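Local coordinates for UDP-N-acetylglucosamine--peptide N-acetylglucosaminyltransferase stabilizing protein GtfB (Streptococcus gordonii, PDB 5E9T) that pairs with the glycosyltransferase GtfA as its substrate-binding partner, in a complex that attaches the first GlcNAc from UDP-GlcNAc to the serine-rich adhesin GspB before export, at residues Asp56-Phe61 against Gly99-Gln104; His76-Val81 against Arg90-Ser95; Leu49-Gly54 against Gln123-Ala128. All blocks are in the same frame, centred on the assembly; numbering follows the deposited sequence.

Interaction 1. Residues Asp56-Phe61 against Gly99-Gln104; sequences DHPLFF and GRLVKQ
Phe60 and Leu101 form a single backbone bridge with 4.8 Å between their CA atoms, where the irregular segment Asp56-Phe61 meets the start of strand 101-108; the directions of residues 58-61 and 99-102 are 96° apart. The firmer bond of this bridge runs from Val102 N to Leu59 O (2.6 Å). Phe61 N reaches Arg100 O in a weak bond, so the loop and the strand are tied on both flanks of the bridge.

Apolar side chains fill in around these bonds. The CD1 methyl of Leu101 lies 3.7 Å from Pro58 CB, within reach of the rest of the proline ring, while the branched end of Val102 sits against Leu59, its CB 3.6 Å from Leu59 CB. The Val102 CG2 methyl reaches further, over the backbone where Phe60 joins Phe61. With CG anti to the backbone N (chi1 -157°), Phe60 swings its ring back to the loop at Gly99-Arg100: Phe60 CE1 is 3.5 Å from Arg100 CB, and Gly99 O lies at the ring edge, near its plane. Phe61 brings its CD1 over one face of the Phe60 ring, 3.9 Å above the plane and offset toward the rim. Arg100, extended from CG to NE, runs alongside Phe61 in the same direction; its guanidinium carbon CZ is 5.0 Å from the Phe61 ring centre, at most a weak cation-pi attraction.

Tyr255 of the neighbouring Gtf1 (GtfA) chain lays its ring nearly parallel to those of His57 and Phe60, and Ile256 of that chain also packs on Phe60. The arrangement is that of a connecting loop bridged once to a meandering antiparallel sheet, at a point where this sheet domain meets the glycosyltransferase subunit.

Interaction 2. Residues His76-Val81 against Arg90-Ser95; sequences HQVARV and RIHYAS
Tyr93 CG stands anti to its own carbonyl carbon (chi1 -73°), which carries the ring across to the backbone of Gln77 and Val78. Ile91 is set in the same way (chi1 -68°), sending CG1 and the CD1 methyl toward Val81. The ring of Tyr93 thereby runs along the chain just before strand 79-83 begins: Tyr93 CD2 lies 3.4 Å from Gln77 C, and further along the ring Tyr93 OH comes to 3.1 Å from Val78 O. Tyr93 OH is also hydrogen-bonded to Asp75 O, so the tyrosine ties in the turn that leads from strand 71-74 to the next strand. The side chain of Asp75 takes part as well, its OD1 accepting a hydrogen bond from Val78 N.

Strands 79-83 and 86-94 form a beta hairpin, part of a long antiparallel meander in which strand 86-94 goes on to pair with strand 101-108. Ala79 and Ile91 make an antiparallel hydrogen-bonded pair within it. Ile91 N donates to Ala79 O at 3.2 Å; the return bond, Ala79 N to Ile91 O, is weak. Arg80 and Arg90 follow as the non-hydrogen-bonded pair, their side chains together on one face of the sheet.

On the other face the strand pairing sets Ala79 CB 3.6 Å from Ile91 CB, and the same methyl packs against the tyrosine ring, with Ala79 CB 4.0 Å from Tyr93 CZ. Val81 and Ile91 cross at about a right angle, methyl to methyl, with Val81 CG2 3.5 Å from Ile91 CD1. Val105 of strand 101-108 and Ile72 of strand 71-74 add to the packing on Ile91, and Trp107 and Trp70 to that on Val81.

Interaction 3. Residues Leu49-Gly54 against Gln123-Ala128; sequences LGDEEG and QGRCFA
Asp51 and Arg125 carry the polar core of this contact, meeting as a salt bridge in which Asp51 OD1 lies over one face of the guanidinium group. Asp51 OD1 is 3.1 Å from Arg125 NE, yet it sits well off the guanidinium plane, where the N-H groups are not aimed, and the two flat groups stand 75° apart; the attraction is therefore one of charge. A bend in the arginine at chi3 (47°) turns its NE and CZ across the carboxylate, and the other oxygen, Asp51 OD2, comes 3.4 Å from Arg125 NH2. The guanidinium is also held by Tyr144 O, which accepts a hydrogen bond from NH2, and more weakly by Ser145 O at NH1. These bonds, at the end of strand 138-144 and the residue after it, limit how the guanidinium can turn.

Gln123 and Arg125 lie in the turn linking strands 114-120 and 126-132, a beta-hairpin link of the antiparallel meander, on either side of Gly124 in sequence, which has positive phi. A classic bulge, in which Phe127 and Ala128 both face Arg119, follows at the start of the second strand. The chain of Gln123, bent at chi2, folds against the loop, its CG 3.9 Å from Glu52 O.

Leu49, just past helix 44-47, makes the apolar contact: its CD1 methyl lies 3.9 Å from Phe127 CB, beside the root of the aromatic ring. Leu49 CB, separately, sits 3.8 Å from Arg125 NH2. Gly50, with positive phi, then turns the chain from the helix end toward Asp51, while backbone hydrogen bonding between Leu49 and Thr146 ties the same point to the neighbouring turn.

Overall arrangement
All three contacts involve the antiparallel meander. Interactions 1 and 3 attach to it one long connection, running from helix 44-47 to strand 71-74, whereas interaction 2 lies within the meander and is nested inside the loop closed by interaction 1. Interactions 1 and 2 share the pairing of strands 86-94 and 101-108, with Arg100 packed on Tyr93. Interaction 3 meets interaction 1 where Leu59 touches Gly124, and lies well apart from interaction 2. Interaction 1 is the most buried, aromatic and aliphatic, and borders the partner chain; interaction 2 combines hairpin pairing with Tyr93 packing on the approach to the strand; interaction 3, partly buried, relies on charge without clear hydrogen bonds between its segments.

Interaction 1. Residues Asp56-Phe61 against Gly99-Gln104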
ATOM      1  N   ASP B  56     -17.747   2.836  34.912  1.00 41.80           N
ATOM      2  CA  ASP B  56     -17.924   3.583  33.672  1.00 44.89           C
ATOM      3  C   ASP B  56     -16.723   4.518  33.514  1.00 52.90           C
ATOM      4  O   ASP B  56     -16.712   5.630  34.048  1.00 67.01           O
ATOM      5  CB  ASP B  56     -19.240   4.353  33.720  1.00 47.26           C
ATOM      6  CG  ASP B  56     -19.853   4.560  32.357  1.00 53.68           C
ATOM      7  OD1 ASP B  56     -19.122   4.922  31.415  1.00 55.01           O
ATOM      8  OD2 ASP B  56     -21.077   4.348  32.224  1.00 60.93           O
ATOM      9  N   HIS B  57     -15.739   4.084  32.722  1.00 45.28           N
ATOM     10  CA  HIS B  57     -14.632   4.943  32.291  1.00 45.82           C
ATOM     11  C   HIS B  57     -14.197   4.477  30.911  1.00 36.23           C
ATOM     12  O   HIS B  57     -13.143   3.848  30.746  1.00 34.80           O
ATOM     13  CB  HIS B  57     -13.473   4.901  33.288  1.00 55.97           C
ATOM     14  CG  HIS B  57     -12.461   5.988  33.084  1.00 70.99           C
ATOM     15  ND1 HIS B  57     -12.808   7.269  32.706  1.00 69.59           N
ATOM     16  CD2 HIS B  57     -11.113   5.987  33.210  1.00 83.38           C
ATOM     17  CE1 HIS B  57     -11.716   8.008  32.606  1.00 73.75           C
ATOM     18  NE2 HIS B  57     -10.675   7.254  32.907  1.00 81.63           N
ATOM     19  N   PRO B  58     -15.006   4.742  29.890  1.00 28.47           N
ATOM     20  CA  PRO B  58     -14.714   4.193  28.561  1.00 23.52           C
ATOM     21  C   PRO B  58     -13.458   4.778  27.940  1.00 26.95           C
ATOM     22  O   PRO B  58     -12.793   5.638  28.527  1.00 25.91           O
ATOM     23  CB  PRO B  58     -15.960   4.566  27.744  1.00 18.80           C
ATOM     24  CG  PRO B  58     -17.013   4.878  28.756  1.00 21.36           C
ATOM     25  CD  PRO B  58     -16.284   5.468  29.917  1.00 25.40           C
ATOM     26  N   LEU B  59     -13.124   4.309  26.744  1.00 36.71           N
ATOM     27  CA  LEU B  59     -11.989   4.852  26.022  1.00 35.74           C
ATOM     28  C   LEU B  59     -12.375   6.145  25.322  1.00 32.54           C
ATOM     29  O   LEU B  59     -13.492   6.291  24.815  1.00 25.33           O
ATOM     30  CB  LEU B  59     -11.464   3.846  24.999  1.00 31.63           C
ATOM     31  CG  LEU B  59     -10.389   2.872  25.472  1.00 27.26           C
ATOM     32  CD1 LEU B  59      -9.660   2.293  24.276  1.00 22.48           C
ATOM     33  CD2 LEU B  59      -9.417   3.564  26.412  1.00 33.16           C
ATOM     34  N   PHE B  60     -11.438   7.085  25.308  1.00 34.19           N
ATOM     35  CA  PHE B  60     -11.555   8.314  24.546  1.00 30.13           C
ATOM     36  C   PHE B  60     -10.903   8.094  23.187  1.00 33.10           C
ATOM     37  O   PHE B  60      -9.912   7.369  23.072  1.00 34.45           O
ATOM     38  CB  PHE B  60     -10.886   9.466  25.298  1.00 30.72           C
ATOM     39  CG  PHE B  60     -11.391  10.830  24.917  1.00 34.30           C
ATOM     40  CD1 PHE B  60     -12.751  11.091  24.842  1.00 38.09           C
ATOM     41  CD2 PHE B  60     -10.502  11.863  24.670  1.00 27.28           C
ATOM     42  CE1 PHE B  60     -13.212  12.354  24.502  1.00 36.09           C
ATOM     43  CE2 PHE B  60     -10.955  13.123  24.331  1.00 29.39           C
ATOM     44  CZ  PHE B  60     -12.310  13.371  24.247  1.00 29.79           C
ATOM     45  N   PHE B  61     -11.475   8.729  22.155  1.00 34.85           N
ATOM     46  CA  PHE B  61     -11.182   8.362  20.768  1.00 31.34           C
ATOM     47  C   PHE B  61      -9.691   8.234  20.490  1.00 38.08           C
ATOM     48  O   PHE B  61      -9.282   7.391  19.684  1.00 43.06           O
ATOM     49  CB  PHE B  61     -11.790   9.391  19.813  1.00 25.18           C
ATOM     50  CG  PHE B  61     -10.958  10.631  19.655  1.00 27.97           C
ATOM     51  CD1 PHE B  61     -10.833  11.536  20.698  1.00 30.82           C
ATOM     52  CD2 PHE B  61     -10.296  10.891  18.469  1.00 28.49           C
ATOM     53  CE1 PHE B  61     -10.063  12.674  20.556  1.00 28.53           C
ATOM     54  CE2 PHE B  61      -9.527  12.029  18.324  1.00 28.17           C
ATOM     55  CZ  PHE B  61      -9.411  12.920  19.368  1.00 24.19           C
ATOM     56  N   GLY B  99     -19.284  12.942  24.654  1.00 57.00           N
ATOM     57  CA  GLY B  99     -18.936  12.647  23.282  1.00 43.55           C
ATOM     58  C   GLY B  99     -17.560  12.021  23.132  1.00 43.16           C
ATOM     59  O   GLY B  99     -16.714  12.119  24.019  1.00 46.97           O
ATOM     60  N   ARG B 100     -17.360  11.374  21.981  1.00 41.80           N
ATOM     61  CA  ARG B 100     -16.076  10.797  21.580  1.00 39.64           C
ATOM     62  C   ARG B 100     -15.639   9.641  22.477  1.00 42.20           C
ATOM     63  O   ARG B 100     -14.444   9.456  22.723  1.00 41.60           O
ATOM     64  CB  ARG B 100     -14.976  11.862  21.524  1.00 34.27           C
ATOM     65  CG  ARG B 100     -15.313  13.035  20.634  1.00 34.98           C
ATOM     66  CD  ARG B 100     -14.079  13.838  20.295  1.00 37.30           C
ATOM     67  NE  ARG B 100     -14.335  14.757  19.192  1.00 41.25           N
ATOM     68  CZ  ARG B 100     -13.421  15.568  18.673  1.00 39.73           C
ATOM     69  NH1 ARG B 100     -12.188  15.571  19.155  1.00 39.08           N
ATOM     70  NH2 ARG B 100     -13.740  16.373  17.670  1.00 36.69           N
ATOM     71  N   LEU B 101     -16.590   8.849  22.961  1.00 42.77           N
ATOM     72  CA  LEU B 101     -16.275   7.639  23.709  1.00 39.38           C
ATOM     73  C   LEU B 101     -16.229   6.451  22.760  1.00 38.23           C
ATOM     74  O   LEU B 101     -17.086   6.308  21.882  1.00 42.15           O
ATOM     75  CB  LEU B 101     -17.302   7.390  24.816  1.00 39.06           C
ATOM     76  CG  LEU B 101     -17.205   8.229  26.096  1.00 41.77           C
ATOM     77  CD1 LEU B 101     -15.831   8.105  26.747  1.00 38.79           C
ATOM     78  CD2 LEU B 101     -17.533   9.671  25.825  1.00 45.45           C
ATOM     79  N   VAL B 102     -15.224   5.598  22.939  1.00 34.15           N
ATOM     80  CA  VAL B 102     -14.957   4.536  21.975  1.00 34.13           C
ATOM     81  C   VAL B 102     -15.920   3.382  22.208  1.00 32.43           C
ATOM     82  O   VAL B 102     -15.939   2.772  23.282  1.00 35.32           O
ATOM     83  CB  VAL B 102     -13.501   4.057  22.057  1.00 36.73           C
ATOM     84  CG1 VAL B 102     -13.254   2.985  21.010  1.00 37.04           C
ATOM     85  CG2 VAL B 102     -12.548   5.226  21.866  1.00 38.00           C
ATOM     86  N   LYS B 103     -16.715   3.077  21.185  1.00 32.36           N
ATOM     87  CA  LYS B 103     -17.590   1.914  21.152  1.00 32.66           C
ATOM     88  C   LYS B 103     -16.945   0.780  20.361  1.00 29.61           C
ATOM     89  O   LYS B 103     -16.715  -0.309  20.893  1.00 29.20           O
ATOM     90  CB  LYS B 103     -18.942   2.309  20.545  1.00 34.36           C
ATOM     91  CG  LYS B 103     -19.808   1.167  20.038  1.00 36.58           C
ATOM     92  CD  LYS B 103     -21.016   1.727  19.296  1.00 34.73           C
ATOM     93  CE  LYS B 103     -21.767   0.660  18.523  1.00 37.33           C
ATOM     94  NZ  LYS B 103     -22.615   1.278  17.461  1.00 47.27           N
ATOM     95  N   GLN B 104     -16.659   1.025  19.084  1.00 29.27           N
ATOM     96  CA  GLN B 104     -16.163   0.004  18.176  1.00 34.72           C
ATOM     97  C   GLN B 104     -15.168   0.641  17.213  1.00 36.19           C
ATOM     98  O   GLN B 104     -15.442   1.712  16.664  1.00 35.09           O
ATOM     99  CB  GLN B 104     -17.346  -0.617  17.431  1.00 36.72           C
ATOM    100  CG  GLN B 104     -17.034  -1.483  16.239  1.00 40.99           C
ATOM    101  CD  GLN B 104     -18.297  -1.817  15.466  1.00 44.66           C
ATOM    102  OE1 GLN B 104     -19.408  -1.619  15.963  1.00 47.30           O
ATOM    103  NE2 GLN B 104     -18.138  -2.317  14.247  1.00 43.91           N
TER

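Interaction 2. Residues His76-Val81 against Arg90-Ser95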
ATOM      1  N   HIS B  76     -16.640  15.446  15.785  1.00 49.76           N
ATOM      2  CA  HIS B  76     -17.696  15.142  16.742  1.00 48.48           C
ATOM      3  C   HIS B  76     -18.556  13.936  16.366  1.00 48.65           C
ATOM      4  O   HIS B  76     -19.294  13.450  17.230  1.00 56.82           O
ATOM      5  CB  HIS B  76     -18.594  16.372  16.932  1.00 52.76           C
ATOM      6  CG  HIS B  76     -19.412  16.724  15.727  1.00 61.04           C
ATOM      7  ND1 HIS B  76     -18.909  17.455  14.672  1.00 70.30           N
ATOM      8  CD2 HIS B  76     -20.704  16.460  15.417  1.00 64.09           C
ATOM      9  CE1 HIS B  76     -19.852  17.618  13.761  1.00 74.45           C
ATOM     10  NE2 HIS B  76     -20.951  17.025  14.189  1.00 71.75           N
ATOM     11  N   GLN B  77     -18.561  13.478  15.109  1.00 45.29           N
ATOM     12  CA  GLN B  77     -19.332  12.281  14.781  1.00 46.48           C
ATOM     13  C   GLN B  77     -18.527  10.997  14.575  1.00 37.33           C
ATOM     14  O   GLN B  77     -19.136   9.922  14.549  1.00 34.52           O
ATOM     15  CB  GLN B  77     -20.185  12.529  13.528  1.00 57.41           C
ATOM     16  CG  GLN B  77     -19.541  13.428  12.498  1.00 63.37           C
ATOM     17  CD  GLN B  77     -20.436  13.647  11.299  1.00 72.07           C
ATOM     18  OE1 GLN B  77     -21.510  13.052  11.198  1.00 73.09           O
ATOM     19  NE2 GLN B  77     -20.003  14.507  10.385  1.00 80.84           N
ATOM     20  N   VAL B  78     -17.196  11.055  14.480  1.00 32.97           N
ATOM     21  CA  VAL B  78     -16.415   9.858  14.156  1.00 27.16           C
ATOM     22  C   VAL B  78     -14.924  10.132  14.337  1.00 25.58           C
ATOM     23  O   VAL B  78     -14.524  11.265  14.625  1.00 24.95           O
ATOM     24  CB  VAL B  78     -16.721   9.378  12.722  1.00 22.75           C
ATOM     25  CG1 VAL B  78     -15.966  10.216  11.700  1.00 29.05           C
ATOM     26  CG2 VAL B  78     -16.436   7.887  12.557  1.00 23.64           C
ATOM     27  N   ALA B  79     -14.091   9.107  14.146  1.00 26.37           N
ATOM     28  CA  ALA B  79     -12.646   9.249  14.271  1.00 27.07           C
ATOM     29  C   ALA B  79     -11.966   8.317  13.273  1.00 29.17           C
ATOM     30  O   ALA B  79     -12.624   7.564  12.546  1.00 34.19           O
ATOM     31  CB  ALA B  79     -12.187   8.973  15.706  1.00 25.51           C
ATOM     32  N   ARG B  80     -10.634   8.362  13.250  1.00 18.84           N
ATOM     33  CA  ARG B  80      -9.863   7.686  12.219  1.00 23.92           C
ATOM     34  C   ARG B  80      -8.494   7.302  12.764  1.00 23.81           C
ATOM     35  O   ARG B  80      -7.945   7.982  13.635  1.00 31.21           O
ATOM     36  CB  ARG B  80      -9.713   8.588  10.986  1.00 34.10           C
ATOM     37  CG  ARG B  80      -8.916   8.007   9.829  1.00 46.31           C
ATOM     38  CD  ARG B  80      -8.176   9.124   9.105  1.00 55.47           C
ATOM     39  NE  ARG B  80      -7.983   8.855   7.683  1.00 55.70           N
ATOM     40  CZ  ARG B  80      -8.918   9.048   6.759  1.00 56.29           C
ATOM     41  NH1 ARG B  80     -10.113   9.504   7.114  1.00 60.80           N
ATOM     42  NH2 ARG B  80      -8.662   8.784   5.486  1.00 52.07           N
ATOM     43  N   VAL B  81      -7.955   6.197  12.250  1.00 17.89           N
ATOM     44  CA  VAL B  81      -6.556   5.828  12.442  1.00 16.69           C
ATOM     45  C   VAL B  81      -5.879   5.855  11.080  1.00 20.85           C
ATOM     46  O   VAL B  81      -6.429   5.339  10.100  1.00 18.57           O
ATOM     47  CB  VAL B  81      -6.404   4.442  13.096  1.00 11.41           C
ATOM     48  CG1 VAL B  81      -4.935   4.122  13.310  1.00 10.34           C
ATOM     49  CG2 VAL B  81      -7.140   4.399  14.408  1.00 13.39           C
ATOM     50  N   ARG B  90     -11.628   2.945  11.350  1.00 25.10           N
ATOM     51  CA  ARG B  90     -12.667   3.887  11.744  1.00 21.22           C
ATOM     52  C   ARG B  90     -13.001   3.650  13.209  1.00 24.15           C
ATOM     53  O   ARG B  90     -13.282   2.514  13.606  1.00 28.02           O
ATOM     54  CB  ARG B  90     -13.930   3.725  10.897  1.00 16.28           C
ATOM     55  CG  ARG B  90     -13.677   3.602   9.416  1.00 22.64           C
ATOM     56  CD  ARG B  90     -14.926   3.923   8.619  1.00 31.54           C
ATOM     57  NE  ARG B  90     -14.666   3.843   7.186  1.00 39.54           N
ATOM     58  CZ  ARG B  90     -14.646   2.706   6.500  1.00 45.81           C
ATOM     59  NH1 ARG B  90     -14.877   1.555   7.118  1.00 42.08           N
ATOM     60  NH2 ARG B  90     -14.398   2.718   5.198  1.00 50.73           N
ATOM     61  N   ILE B  91     -12.964   4.711  14.009  1.00 21.29           N
ATOM     62  CA  ILE B  91     -13.346   4.641  15.415  1.00 19.21           C
ATOM     63  C   ILE B  91     -14.769   5.160  15.541  1.00 22.80           C
ATOM     64  O   ILE B  91     -15.051   6.314  15.194  1.00 25.52           O
ATOM     65  CB  ILE B  91     -12.387   5.442  16.308  1.00 13.23           C
ATOM     66  CG1 ILE B  91     -11.013   4.788  16.332  1.00 16.81           C
ATOM     67  CG2 ILE B  91     -12.955   5.561  17.711  1.00 13.83           C
ATOM     68  CD1 ILE B  91      -9.897   5.761  16.115  1.00 23.24           C
ATOM     69  N   HIS B  92     -15.664   4.314  16.041  1.00 22.44           N
ATOM     70  CA  HIS B  92     -17.076   4.639  16.148  1.00 19.99           C
ATOM     71  C   HIS B  92     -17.424   5.020  17.577  1.00 24.42           C
ATOM     72  O   HIS B  92     -16.948   4.403  18.535  1.00 25.52           O
ATOM     73  CB  HIS B  92     -17.938   3.467  15.687  1.00 19.74           C
ATOM     74  CG  HIS B  92     -17.827   3.191  14.224  1.00 26.05           C
ATOM     75  ND1 HIS B  92     -18.332   4.047  13.268  1.00 31.07           N
ATOM     76  CD2 HIS B  92     -17.260   2.164  13.549  1.00 34.50           C
ATOM     77  CE1 HIS B  92     -18.086   3.556  12.067  1.00 34.93           C
ATOM     78  NE2 HIS B  92     -17.436   2.414  12.209  1.00 39.92           N
ATOM     79  N   TYR B  93     -18.269   6.036  17.710  1.00 29.06           N
ATOM     80  CA  TYR B  93     -18.541   6.656  18.996  1.00 31.95           C
ATOM     81  C   TYR B  93     -19.724   5.989  19.681  1.00 33.00           C
ATOM     82  O   TYR B  93     -20.807   5.877  19.098  1.00 28.76           O
ATOM     83  CB  TYR B  93     -18.810   8.147  18.810  1.00 34.50           C
ATOM     84  CG  TYR B  93     -17.562   8.933  18.500  1.00 36.91           C
ATOM     85  CD1 TYR B  93     -16.323   8.488  18.932  1.00 37.07           C
ATOM     86  CD2 TYR B  93     -17.620  10.116  17.776  1.00 34.86           C
ATOM     87  CE1 TYR B  93     -15.174   9.199  18.656  1.00 37.21           C
ATOM     88  CE2 TYR B  93     -16.477  10.838  17.499  1.00 32.33           C
ATOM     89  CZ  TYR B  93     -15.256  10.372  17.938  1.00 33.93           C
ATOM     90  OH  TYR B  93     -14.109  11.078  17.665  1.00 35.98           O
ATOM     91  N   ALA B  94     -19.506   5.539  20.916  1.00 34.21           N
ATOM     92  CA  ALA B  94     -20.618   5.127  21.760  1.00 34.09           C
ATOM     93  C   ALA B  94     -21.528   6.316  21.991  1.00 36.87           C
ATOM     94  O   ALA B  94     -21.065   7.393  22.379  1.00 43.25           O
ATOM     95  CB  ALA B  94     -20.107   4.588  23.095  1.00 29.48           C
ATOM     96  N   SER B  95     -22.826   6.127  21.797  1.00 36.70           N
ATOM     97  CA  SER B  95     -23.722   7.274  21.829  1.00 45.70           C
ATOM     98  C   SER B  95     -24.097   7.481  23.289  1.00 48.53           C
ATOM     99  O   SER B  95     -24.942   6.776  23.844  1.00 51.35           O
ATOM    100  CB  SER B  95     -24.943   7.041  20.947  1.00 51.82           C
ATOM    101  OG  SER B  95     -26.036   7.839  21.366  1.00 56.72           O
TER

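Interaction 3. Residues Leu49-Gly54 against Gln123-Ala128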
ATOM      1  N   LEU B  49     -16.964 -12.686  31.110  1.00 34.08           N
ATOM      2  CA  LEU B  49     -15.668 -12.198  30.655  1.00 34.07           C
ATOM      3  C   LEU B  49     -14.786 -11.669  31.780  1.00 39.92           C
ATOM      4  O   LEU B  49     -13.579 -11.501  31.572  1.00 41.96           O
ATOM      5  CB  LEU B  49     -15.878 -11.124  29.589  1.00 26.66           C
ATOM      6  CG  LEU B  49     -16.730 -11.651  28.433  1.00 23.03           C
ATOM      7  CD1 LEU B  49     -16.983 -10.577  27.388  1.00 23.26           C
ATOM      8  CD2 LEU B  49     -16.068 -12.874  27.808  1.00 22.48           C
ATOM      9  N   GLY B  50     -15.341 -11.407  32.960  1.00 40.69           N
ATOM     10  CA  GLY B  50     -14.538 -10.983  34.087  1.00 40.38           C
ATOM     11  C   GLY B  50     -14.431  -9.490  34.291  1.00 43.16           C
ATOM     12  O   GLY B  50     -13.648  -9.055  35.144  1.00 39.71           O
ATOM     13  N   ASP B  51     -15.182  -8.692  33.537  1.00 45.97           N
ATOM     14  CA  ASP B  51     -15.170  -7.250  33.737  1.00 48.90           C
ATOM     15  C   ASP B  51     -15.724  -6.900  35.114  1.00 52.53           C
ATOM     16  O   ASP B  51     -16.626  -7.563  35.634  1.00 54.37           O
ATOM     17  CB  ASP B  51     -15.989  -6.553  32.650  1.00 51.94           C
ATOM     18  CG  ASP B  51     -15.359  -6.673  31.275  1.00 51.71           C
ATOM     19  OD1 ASP B  51     -14.136  -6.454  31.157  1.00 50.59           O
ATOM     20  OD2 ASP B  51     -16.091  -6.988  30.312  1.00 53.59           O
ATOM     21  N   GLU B  52     -15.164  -5.847  35.706  1.00 60.30           N
ATOM     22  CA  GLU B  52     -15.614  -5.359  37.003  1.00 64.29           C
ATOM     23  C   GLU B  52     -16.915  -4.579  36.838  1.00 60.82           C
ATOM     24  O   GLU B  52     -17.008  -3.681  35.997  1.00 56.41           O
ATOM     25  CB  GLU B  52     -14.537  -4.482  37.640  1.00 72.70           C
ATOM     26  CG  GLU B  52     -14.866  -3.976  39.028  1.00 95.06           C
ATOM     27  CD  GLU B  52     -13.962  -2.819  39.434  1.00108.77           C
ATOM     28  OE1 GLU B  52     -13.357  -2.204  38.543  1.00110.03           O
ATOM     29  OE2 GLU B  52     -13.851  -2.532  40.633  1.00112.00           O
ATOM     30  N   GLU B  53     -17.921  -4.932  37.631  1.00 63.06           N
ATOM     31  CA  GLU B  53     -19.239  -4.332  37.483  1.00 64.57           C
ATOM     32  C   GLU B  53     -19.265  -2.920  38.055  1.00 60.15           C
ATOM     33  O   GLU B  53     -18.532  -2.586  38.989  1.00 56.00           O
ATOM     34  CB  GLU B  53     -20.304  -5.188  38.173  1.00 73.77           C
ATOM     35  CG  GLU B  53     -20.253  -6.663  37.803  1.00 81.55           C
ATOM     36  CD  GLU B  53     -21.540  -7.400  38.136  1.00 81.50           C
ATOM     37  OE1 GLU B  53     -22.335  -6.882  38.948  1.00 81.93           O
ATOM     38  OE2 GLU B  53     -21.753  -8.498  37.582  1.00 78.93           O
ATOM     39  N   GLY B  54     -20.126  -2.089  37.475  1.00 62.03           N
ATOM     40  CA  GLY B  54     -20.304  -0.737  37.966  1.00 61.17           C
ATOM     41  C   GLY B  54     -19.151   0.199  37.681  1.00 58.23           C
ATOM     42  O   GLY B  54     -18.944   1.156  38.432  1.00 63.61           O
ATOM     43  N   GLN B 123     -16.271  -0.115  30.315  1.00 28.00           N
ATOM     44  CA  GLN B 123     -15.050  -0.097  31.110  1.00 27.44           C
ATOM     45  C   GLN B 123     -13.819   0.257  30.289  1.00 30.04           C
ATOM     46  O   GLN B 123     -12.720   0.322  30.849  1.00 32.84           O
ATOM     47  CB  GLN B 123     -14.834  -1.453  31.793  1.00 25.80           C
ATOM     48  CG  GLN B 123     -15.953  -1.894  32.736  1.00 30.23           C
ATOM     49  CD  GLN B 123     -17.149  -2.481  32.006  1.00 37.32           C
ATOM     50  OE1 GLN B 123     -17.266  -2.365  30.786  1.00 37.31           O
ATOM     51  NE2 GLN B 123     -18.043  -3.119  32.750  1.00 42.85           N
ATOM     52  N   GLY B 124     -13.974   0.481  28.986  1.00 33.18           N
ATOM     53  CA  GLY B 124     -12.866   0.841  28.128  1.00 34.22           C
ATOM     54  C   GLY B 124     -12.070  -0.320  27.577  1.00 34.81           C
ATOM     55  O   GLY B 124     -11.156  -0.095  26.773  1.00 37.59           O
ATOM     56  N   ARG B 125     -12.364  -1.546  27.996  1.00 33.69           N
ATOM     57  CA  ARG B 125     -11.682  -2.716  27.466  1.00 31.32           C
ATOM     58  C   ARG B 125     -12.294  -3.153  26.139  1.00 34.33           C
ATOM     59  O   ARG B 125     -13.467  -2.895  25.858  1.00 32.54           O
ATOM     60  CB  ARG B 125     -11.742  -3.869  28.463  1.00 30.46           C
ATOM     61  CG  ARG B 125     -10.589  -4.832  28.320  1.00 37.14           C
ATOM     62  CD  ARG B 125     -10.864  -6.144  29.018  1.00 38.35           C
ATOM     63  NE  ARG B 125     -12.193  -6.657  28.708  1.00 41.99           N
ATOM     64  CZ  ARG B 125     -12.462  -7.942  28.509  1.00 45.81           C
ATOM     65  NH1 ARG B 125     -11.487  -8.835  28.561  1.00 46.59           N
ATOM     66  NH2 ARG B 125     -13.697  -8.334  28.240  1.00 46.52           N
ATOM     67  N   CYS B 126     -11.482  -3.824  25.322  1.00 36.15           N
ATOM     68  CA  CYS B 126     -11.964  -4.446  24.092  1.00 34.24           C
ATOM     69  C   CYS B 126     -12.296  -5.902  24.397  1.00 32.66           C
ATOM     70  O   CYS B 126     -11.395  -6.725  24.589  1.00 43.12           O
ATOM     71  CB  CYS B 126     -10.916  -4.335  22.988  1.00 41.58           C
ATOM     72  SG  CYS B 126     -11.215  -5.373  21.532  1.00 45.62           S
ATOM     73  N   PHE B 127     -13.591  -6.217  24.447  1.00 29.07           N
ATOM     74  CA  PHE B 127     -14.044  -7.552  24.809  1.00 25.64           C
ATOM     75  C   PHE B 127     -14.346  -8.445  23.613  1.00 26.17           C
ATOM     76  O   PHE B 127     -14.533  -9.653  23.798  1.00 25.86           O
ATOM     77  CB  PHE B 127     -15.288  -7.464  25.709  1.00 16.07           C
ATOM     78  CG  PHE B 127     -16.511  -6.941  25.018  1.00 10.18           C
ATOM     79  CD1 PHE B 127     -16.693  -5.582  24.835  1.00 11.70           C
ATOM     80  CD2 PHE B 127     -17.495  -7.808  24.572  1.00  9.89           C
ATOM     81  CE1 PHE B 127     -17.823  -5.099  24.204  1.00 14.59           C
ATOM     82  CE2 PHE B 127     -18.627  -7.331  23.941  1.00 10.30           C
ATOM     83  CZ  PHE B 127     -18.792  -5.975  23.757  1.00 12.43           C
ATOM     84  N   ALA B 128     -14.392  -7.898  22.402  1.00 22.24           N
ATOM     85  CA  ALA B 128     -14.769  -8.701  21.251  1.00 16.00           C
ATOM     86  C   ALA B 128     -14.100  -8.172  19.993  1.00 19.06           C
ATOM     87  O   ALA B 128     -13.947  -6.959  19.822  1.00 26.28           O
ATOM     88  CB  ALA B 128     -16.289  -8.720  21.064  1.00 13.34           C
TER